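Local coordinates for protein superoxide dismutase [Mn/Fe] (Aeropyrum pernix, PDB 3AK2) that probably catalyses the dismutation of superoxide to oxygen and hydrogen peroxide at a manganese or iron centre, at residues E105-G110 and T139-I144; L133-L138 and Q201-A206. All coordinates share one frame; numbering follows the deposited sequence.

Contact 1 (E105-G110 and T139-I144)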
ATOM      1  N   GLU A 105      -1.536  -1.740  32.765  1.00 17.91           N
ATOM      2  CA  GLU A 105      -0.520  -2.031  33.776  1.00 19.26           C
ATOM      3  C   GLU A 105       0.244  -3.319  33.460  1.00 19.56           C
ATOM      4  O   GLU A 105       1.475  -3.344  33.506  1.00 20.33           O
ATOM      5  CB  GLU A 105      -1.163  -2.117  35.169  1.00 19.61           C
ATOM      6  CG  GLU A 105      -0.183  -2.377  36.323  1.00 21.52           C
ATOM      7  CD  GLU A 105       0.860  -1.278  36.498  1.00 23.95           C
ATOM      8  OE1 GLU A 105       2.009  -1.607  36.868  1.00 25.70           O
ATOM      9  OE2 GLU A 105       0.539  -0.090  36.275  1.00 25.49           O
ATOM     10  N   LYS A 106      -0.494  -4.372  33.121  1.00 19.79           N
ATOM     11  CA  LYS A 106       0.088  -5.698  32.904  1.00 20.07           C
ATOM     12  C   LYS A 106       0.901  -5.809  31.620  1.00 19.90           C
ATOM     13  O   LYS A 106       1.879  -6.559  31.557  1.00 20.35           O
ATOM     14  CB  LYS A 106      -1.010  -6.758  32.906  1.00 20.24           C
ATOM     15  CG  LYS A 106      -1.620  -6.997  34.268  1.00 20.88           C
ATOM     16  CD  LYS A 106      -2.846  -7.869  34.159  1.00 21.82           C
ATOM     17  CE  LYS A 106      -3.352  -8.247  35.534  1.00 22.38           C
ATOM     18  NZ  LYS A 106      -4.680  -8.906  35.444  1.00 21.73           N
ATOM     19  N   GLN A 107       0.502  -5.060  30.601  1.00 19.45           N
ATOM     20  CA  GLN A 107       1.105  -5.206  29.281  1.00 18.80           C
ATOM     21  C   GLN A 107       2.106  -4.126  28.927  1.00 18.39           C
ATOM     22  O   GLN A 107       3.149  -4.417  28.335  1.00 18.43           O
ATOM     23  CB  GLN A 107       0.023  -5.245  28.220  1.00 18.75           C
ATOM     24  CG  GLN A 107      -0.950  -6.374  28.408  1.00 18.74           C
ATOM     25  CD  GLN A 107      -1.920  -6.441  27.275  1.00 18.27           C
ATOM     26  OE1 GLN A 107      -3.130  -6.355  27.475  1.00 16.74           O
ATOM     27  NE2 GLN A 107      -1.395  -6.566  26.059  1.00 19.76           N
ATOM     28  N   PHE A 108       1.783  -2.883  29.268  1.00 17.51           N
ATOM     29  CA  PHE A 108       2.618  -1.754  28.873  1.00 17.15           C
ATOM     30  C   PHE A 108       3.454  -1.212  30.026  1.00 17.16           C
ATOM     31  O   PHE A 108       4.280  -0.327  29.828  1.00 17.09           O
ATOM     32  CB  PHE A 108       1.772  -0.648  28.229  1.00 16.83           C
ATOM     33  CG  PHE A 108       0.959  -1.118  27.054  1.00 16.44           C
ATOM     34  CD1 PHE A 108       1.571  -1.414  25.839  1.00 17.36           C
ATOM     35  CD2 PHE A 108      -0.417  -1.275  27.163  1.00 16.80           C
ATOM     36  CE1 PHE A 108       0.823  -1.858  24.750  1.00 17.69           C
ATOM     37  CE2 PHE A 108      -1.175  -1.718  26.078  1.00 16.99           C
ATOM     38  CZ  PHE A 108      -0.551  -2.011  24.871  1.00 16.91           C
ATOM     39  N   GLY A 109       3.245  -1.760  31.221  1.00 17.20           N
ATOM     40  CA  GLY A 109       3.967  -1.316  32.409  1.00 17.37           C
ATOM     41  C   GLY A 109       3.430  -0.010  32.969  1.00 17.35           C
ATOM     42  O   GLY A 109       4.174   0.772  33.563  1.00 18.05           O
ATOM     43  N   GLY A 110       2.136   0.230  32.776  1.00 16.99           N
ATOM     44  CA  GLY A 110       1.480   1.398  33.356  1.00 16.77           C
ATOM     45  C   GLY A 110       1.048   2.444  32.347  1.00 16.54           C
ATOM     46  O   GLY A 110       1.434   2.393  31.171  1.00 16.23           O
ATOM     47  N   THR A 139      -5.227 -13.652  22.003  1.00 14.45           N
ATOM     48  CA  THR A 139      -4.531 -13.629  23.291  1.00 14.62           C
ATOM     49  C   THR A 139      -5.334 -12.950  24.397  1.00 14.87           C
ATOM     50  O   THR A 139      -4.931 -12.980  25.562  1.00 14.84           O
ATOM     51  CB  THR A 139      -3.174 -12.896  23.190  1.00 14.55           C
ATOM     52  OG1 THR A 139      -3.388 -11.551  22.741  1.00 14.52           O
ATOM     53  CG2 THR A 139      -2.220 -13.614  22.241  1.00 14.69           C
ATOM     54  N   GLU A 140      -6.458 -12.335  24.030  1.00 15.10           N
ATOM     55  CA  GLU A 140      -7.275 -11.538  24.954  1.00 15.82           C
ATOM     56  C   GLU A 140      -6.448 -10.456  25.668  1.00 15.71           C
ATOM     57  O   GLU A 140      -6.601 -10.205  26.870  1.00 16.33           O
ATOM     58  CB  GLU A 140      -8.068 -12.439  25.916  1.00 16.15           C
ATOM     59  CG  GLU A 140      -9.033 -13.365  25.168  1.00 18.44           C
ATOM     60  CD  GLU A 140     -10.043 -14.051  26.067  1.00 21.34           C
ATOM     61  OE1 GLU A 140     -11.253 -13.784  25.906  1.00 23.22           O
ATOM     62  OE2 GLU A 140      -9.631 -14.855  26.928  1.00 23.24           O
ATOM     63  N   GLU A 141      -5.578  -9.817  24.885  1.00 15.19           N
ATOM     64  CA  GLU A 141      -4.676  -8.770  25.345  1.00 14.99           C
ATOM     65  C   GLU A 141      -4.779  -7.551  24.439  1.00 13.93           C
ATOM     66  O   GLU A 141      -5.276  -7.640  23.312  1.00 13.68           O
ATOM     67  CB  GLU A 141      -3.224  -9.250  25.293  1.00 15.33           C
ATOM     68  CG  GLU A 141      -2.859 -10.345  26.261  1.00 17.00           C
ATOM     69  CD  GLU A 141      -1.358 -10.506  26.401  1.00 18.13           C
ATOM     70  OE1 GLU A 141      -0.610 -10.163  25.453  1.00 16.27           O
ATOM     71  OE2 GLU A 141      -0.923 -10.981  27.469  1.00 20.12           O
ATOM     72  N   LEU A 142      -4.278  -6.421  24.928  1.00 12.79           N
ATOM     73  CA  LEU A 142      -4.182  -5.203  24.136  1.00 12.38           C
ATOM     74  C   LEU A 142      -2.984  -5.228  23.197  1.00 11.78           C
ATOM     75  O   LEU A 142      -1.946  -5.825  23.501  1.00 12.25           O
ATOM     76  CB  LEU A 142      -4.084  -3.977  25.048  1.00 12.10           C
ATOM     77  CG  LEU A 142      -5.247  -3.746  26.014  1.00 12.26           C
ATOM     78  CD1 LEU A 142      -4.956  -2.572  26.927  1.00 13.21           C
ATOM     79  CD2 LEU A 142      -6.551  -3.523  25.270  1.00 13.23           C
ATOM     80  N   ARG A 143      -3.152  -4.583  22.045  1.00 11.29           N
ATOM     81  CA  ARG A 143      -2.077  -4.378  21.083  1.00 11.02           C
ATOM     82  C   ARG A 143      -2.202  -2.963  20.537  1.00 11.05           C
ATOM     83  O   ARG A 143      -3.310  -2.458  20.364  1.00 11.06           O
ATOM     84  CB  ARG A 143      -2.195  -5.372  19.920  1.00 10.90           C
ATOM     85  CG  ARG A 143      -2.066  -6.858  20.276  1.00 11.23           C
ATOM     86  CD  ARG A 143      -0.623  -7.229  20.587  1.00 11.98           C
ATOM     87  NE  ARG A 143      -0.446  -8.652  20.874  1.00 13.59           N
ATOM     88  CZ  ARG A 143      -0.425  -9.179  22.096  1.00 14.06           C
ATOM     89  NH1 ARG A 143      -0.244 -10.483  22.250  1.00 14.59           N
ATOM     90  NH2 ARG A 143      -0.585  -8.411  23.165  1.00 15.74           N
ATOM     91  N   ILE A 144      -1.070  -2.323  20.268  1.00 10.77           N
ATOM     92  CA  ILE A 144      -1.068  -1.028  19.589  1.00 10.90           C
ATOM     93  C   ILE A 144      -0.546  -1.215  18.170  1.00 10.35           C
ATOM     94  O   ILE A 144       0.414  -1.959  17.946  1.00 10.51           O
ATOM     95  CB  ILE A 144      -0.229   0.043  20.348  1.00 11.02           C
ATOM     96  CG1 ILE A 144      -0.828   0.304  21.735  1.00 11.75           C
ATOM     97  CG2 ILE A 144      -0.136   1.357  19.549  1.00 11.07           C
ATOM     98  CD1 ILE A 144       0.046   1.152  22.654  1.00 12.30           C
TER
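The carboxamide of Q107 clamps the backbone N and O of L142 from the side of the helix. OE1 of Q107 accepts from L142 N at 2.8 Å, almost straight (172°), and NE2 of Q107 donates to L142 O at 2.7 Å in a more bent bond; each carbonyl is met in its plane, on a lone pair. CG anti to the carbonyl carbon (chi1 -59°) and a chain extended beyond it carry the amide across to the strand. L142 O takes a second bond from R143 NH2, 2.9 Å away and above the carbonyl plane. R143 also grips E141 OE1 with NH1 and NH2, end-on, and that oxygen accepts from K5 N of the second subunit as well. The E141 carboxylate stacks on the amide of Q107, planes 28° apart. Cut back to an alanine, this glutamine would probably leave L142 N without its acceptor, L142 O with R143 NH2 alone of its two donors, and a gap beside E141. Beside these bonds the F108 ring packs obliquely, its CE2 3.8 Å from L142 CB and its CE1 3.7 Å from I144 CD1. The contact joins helix 98-108 to strand 141-148, outermost in this chain's sheet, with I144 continuing onto helix 111-123.

Contact 2 (L133-L138 and Q201-A206)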
ATOM      1  N   LEU A 133      -5.449   1.448  19.465  1.00  9.53           N
ATOM      2  CA  LEU A 133      -5.371   0.483  20.549  1.00  9.64           C
ATOM      3  C   LEU A 133      -6.452  -0.557  20.299  1.00  9.29           C
ATOM      4  O   LEU A 133      -7.640  -0.223  20.221  1.00  9.44           O
ATOM      5  CB  LEU A 133      -5.590   1.162  21.908  1.00 10.02           C
ATOM      6  CG  LEU A 133      -5.645   0.240  23.133  1.00 10.49           C
ATOM      7  CD1 LEU A 133      -4.301  -0.420  23.379  1.00 11.02           C
ATOM      8  CD2 LEU A 133      -6.089   1.012  24.368  1.00 11.25           C
ATOM      9  N   ALA A 134      -6.036  -1.814  20.181  1.00  9.78           N
ATOM     10  CA  ALA A 134      -6.944  -2.888  19.828  1.00  9.92           C
ATOM     11  C   ALA A 134      -6.907  -4.019  20.839  1.00 10.40           C
ATOM     12  O   ALA A 134      -5.915  -4.202  21.548  1.00 10.64           O
ATOM     13  CB  ALA A 134      -6.623  -3.420  18.429  1.00 10.06           C
ATOM     14  N   PHE A 135      -8.008  -4.759  20.892  1.00 10.96           N
ATOM     15  CA  PHE A 135      -8.097  -5.999  21.642  1.00 10.96           C
ATOM     16  C   PHE A 135      -7.840  -7.172  20.701  1.00 10.95           C
ATOM     17  O   PHE A 135      -8.505  -7.314  19.675  1.00 10.95           O
ATOM     18  CB  PHE A 135      -9.479  -6.128  22.286  1.00 11.54           C
ATOM     19  CG  PHE A 135      -9.637  -7.334  23.170  1.00 11.78           C
ATOM     20  CD1 PHE A 135      -9.218  -7.293  24.493  1.00 12.61           C
ATOM     21  CD2 PHE A 135     -10.222  -8.502  22.687  1.00 12.41           C
ATOM     22  CE1 PHE A 135      -9.376  -8.399  25.325  1.00 13.58           C
ATOM     23  CE2 PHE A 135     -10.381  -9.610  23.513  1.00 14.15           C
ATOM     24  CZ  PHE A 135      -9.960  -9.552  24.833  1.00 13.25           C
ATOM     25  N   ASP A 136      -6.867  -8.002  21.055  1.00 11.05           N
ATOM     26  CA  ASP A 136      -6.500  -9.173  20.266  1.00 11.77           C
ATOM     27  C   ASP A 136      -7.305 -10.397  20.709  1.00 12.32           C
ATOM     28  O   ASP A 136      -7.108 -10.886  21.818  1.00 12.53           O
ATOM     29  CB  ASP A 136      -4.993  -9.425  20.412  1.00 11.63           C
ATOM     30  CG  ASP A 136      -4.533 -10.704  19.737  1.00 11.62           C
ATOM     31  OD1 ASP A 136      -3.380 -11.106  20.000  1.00 13.28           O
ATOM     32  OD2 ASP A 136      -5.301 -11.301  18.956  1.00 12.57           O
ATOM     33  N   PRO A 137      -8.196 -10.916  19.840  1.00 12.58           N
ATOM     34  CA  PRO A 137      -9.007 -12.077  20.226  1.00 12.96           C
ATOM     35  C   PRO A 137      -8.189 -13.348  20.461  1.00 13.46           C
ATOM     36  O   PRO A 137      -8.648 -14.236  21.174  1.00 14.08           O
ATOM     37  CB  PRO A 137      -9.944 -12.269  19.028  1.00 12.81           C
ATOM     38  CG  PRO A 137      -9.219 -11.649  17.876  1.00 13.49           C
ATOM     39  CD  PRO A 137      -8.501 -10.471  18.467  1.00 12.57           C
ATOM     40  N   LEU A 138      -6.997 -13.436  19.872  1.00 13.63           N
ATOM     41  CA  LEU A 138      -6.173 -14.643  19.994  1.00 14.13           C
ATOM     42  C   LEU A 138      -5.506 -14.783  21.361  1.00 14.55           C
ATOM     43  O   LEU A 138      -5.247 -15.901  21.816  1.00 15.40           O
ATOM     44  CB  LEU A 138      -5.114 -14.700  18.886  1.00 13.94           C
ATOM     45  CG  LEU A 138      -5.585 -14.688  17.426  1.00 14.61           C
ATOM     46  CD1 LEU A 138      -4.385 -14.840  16.515  1.00 14.82           C
ATOM     47  CD2 LEU A 138      -6.611 -15.775  17.124  1.00 15.43           C
ATOM     48  N   GLN A 201     -17.024  -5.318  26.061  1.00 15.48           N
ATOM     49  CA  GLN A 201     -17.642  -6.061  24.970  1.00 15.71           C
ATOM     50  C   GLN A 201     -16.660  -7.022  24.303  1.00 15.45           C
ATOM     51  O   GLN A 201     -17.013  -8.162  24.015  1.00 15.70           O
ATOM     52  CB  GLN A 201     -18.268  -5.117  23.938  1.00 15.89           C
ATOM     53  CG  GLN A 201     -19.481  -4.347  24.459  1.00 17.58           C
ATOM     54  CD  GLN A 201     -20.540  -5.246  25.082  1.00 19.52           C
ATOM     55  OE1 GLN A 201     -21.002  -6.212  24.467  1.00 20.78           O
ATOM     56  NE2 GLN A 201     -20.929  -4.927  26.308  1.00 20.31           N
ATOM     57  N   ALA A 202     -15.429  -6.562  24.085  1.00 15.24           N
ATOM     58  CA  ALA A 202     -14.386  -7.397  23.482  1.00 15.35           C
ATOM     59  C   ALA A 202     -14.009  -8.598  24.354  1.00 15.65           C
ATOM     60  O   ALA A 202     -13.882  -9.717  23.852  1.00 15.08           O
ATOM     61  CB  ALA A 202     -13.163  -6.557  23.147  1.00 15.06           C
ATOM     62  N   LEU A 203     -13.850  -8.365  25.654  1.00 16.26           N
ATOM     63  CA  LEU A 203     -13.560  -9.444  26.603  1.00 17.44           C
ATOM     64  C   LEU A 203     -14.646 -10.518  26.584  1.00 18.14           C
ATOM     65  O   LEU A 203     -14.352 -11.707  26.721  1.00 18.75           O
ATOM     66  CB  LEU A 203     -13.386  -8.895  28.022  1.00 17.44           C
ATOM     67  CG  LEU A 203     -12.075  -8.171  28.348  1.00 17.82           C
ATOM     68  CD1 LEU A 203     -12.266  -7.235  29.529  1.00 18.46           C
ATOM     69  CD2 LEU A 203     -10.941  -9.153  28.612  1.00 17.94           C
ATOM     70  N   ASN A 204     -15.892 -10.086  26.395  1.00 18.68           N
ATOM     71  CA  ASN A 204     -17.047 -10.984  26.374  1.00 19.35           C
ATOM     72  C   ASN A 204     -17.277 -11.679  25.031  1.00 19.40           C
ATOM     73  O   ASN A 204     -17.779 -12.805  25.002  1.00 20.02           O
ATOM     74  CB  ASN A 204     -18.327 -10.224  26.760  1.00 19.58           C
ATOM     75  CG  ASN A 204     -18.355  -9.789  28.223  1.00 20.57           C
ATOM     76  OD1 ASN A 204     -19.169  -8.945  28.607  1.00 22.19           O
ATOM     77  ND2 ASN A 204     -17.480 -10.363  29.041  1.00 21.37           N
ATOM     78  N   ASN A 205     -16.908 -11.015  23.934  1.00 19.06           N
ATOM     79  CA  ASN A 205     -17.381 -11.398  22.593  1.00 18.74           C
ATOM     80  C   ASN A 205     -16.339 -11.825  21.544  1.00 18.42           C
ATOM     81  O   ASN A 205     -16.662 -12.600  20.644  1.00 18.06           O
ATOM     82  CB  ASN A 205     -18.228 -10.262  21.991  1.00 18.96           C
ATOM     83  CG  ASN A 205     -19.555 -10.058  22.710  1.00 19.84           C
ATOM     84  OD1 ASN A 205     -19.739  -9.072  23.429  1.00 22.05           O
ATOM     85  ND2 ASN A 205     -20.490 -10.976  22.503  1.00 20.44           N
ATOM     86  N   ALA A 206     -15.112 -11.316  21.638  1.00 18.21           N
ATOM     87  CA  ALA A 206     -14.176 -11.382  20.501  1.00 18.40           C
ATOM     88  C   ALA A 206     -13.576 -12.757  20.171  1.00 18.50           C
ATOM     89  O   ALA A 206     -13.633 -13.195  19.019  1.00 18.36           O
ATOM     90  CB  ALA A 206     -13.078 -10.333  20.647  1.00 18.39           C
TER
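The ring of F135 takes the methyl group of A202 over one face in a CH-pi contact, CB of A202 lying 4.0 Å from the ring centroid and 30° off the normal. This one ring carries most of the contact, lying against the backbone and apolar side chains of a helix, and no hydrogen bond crosses between 133-138 and 201-206. L203 N lies over the same face toward the rim, and A202 O comes within 3.5 Å of F135 CE2. Around the ring, L203 CD2 approaches CE1 of F135 at 3.7 Å, although the L203 side chain sets out away from the strand, and A206 CB meets F135 CD2 at the edge, near the ring plane. CG of F135 is anti to the backbone N (chi1 -176°), which carries the ring out from the strand to the helix. Further along, P137 CB packs on A206 CB at 4.0 Å. D136 turns the other way: its OD2 accepts from L138 N at 2.9 Å, closing an Asx turn, and its carboxylate also meets the hydroxyls of Y7 and Y73 of the second subunit. A helix packs against a single strand here: the C-terminal part of helix 192-205 meets F135 on central strand 129-136 and P137 just beyond, in the alpha/beta C-terminal part of the iron/manganese superoxide dismutase fold.

How the contacts relate
Contacts 1 and 2 are both mainly buried, with centres about 12 Å apart, and each brings a helix to one strand of a beta hairpin. Strands 129-136 and 141-148 are neighbours in the antiparallel sheet, where R143 O probably bonds to A134 N and E141 O to D136 N; E140 and E141 both face D136 in a G1 beta bulge. Contact 1 uses the outermost strand of the sheet within the chain, and its chemistry is mixed: an amide gripping backbone groups beside apolar packing. Contact 2, on the central strand, is apolar packing with no hydrogen bond across. E140 CA touches F135 CZ, linking the two directly, and both contacts border the second subunit.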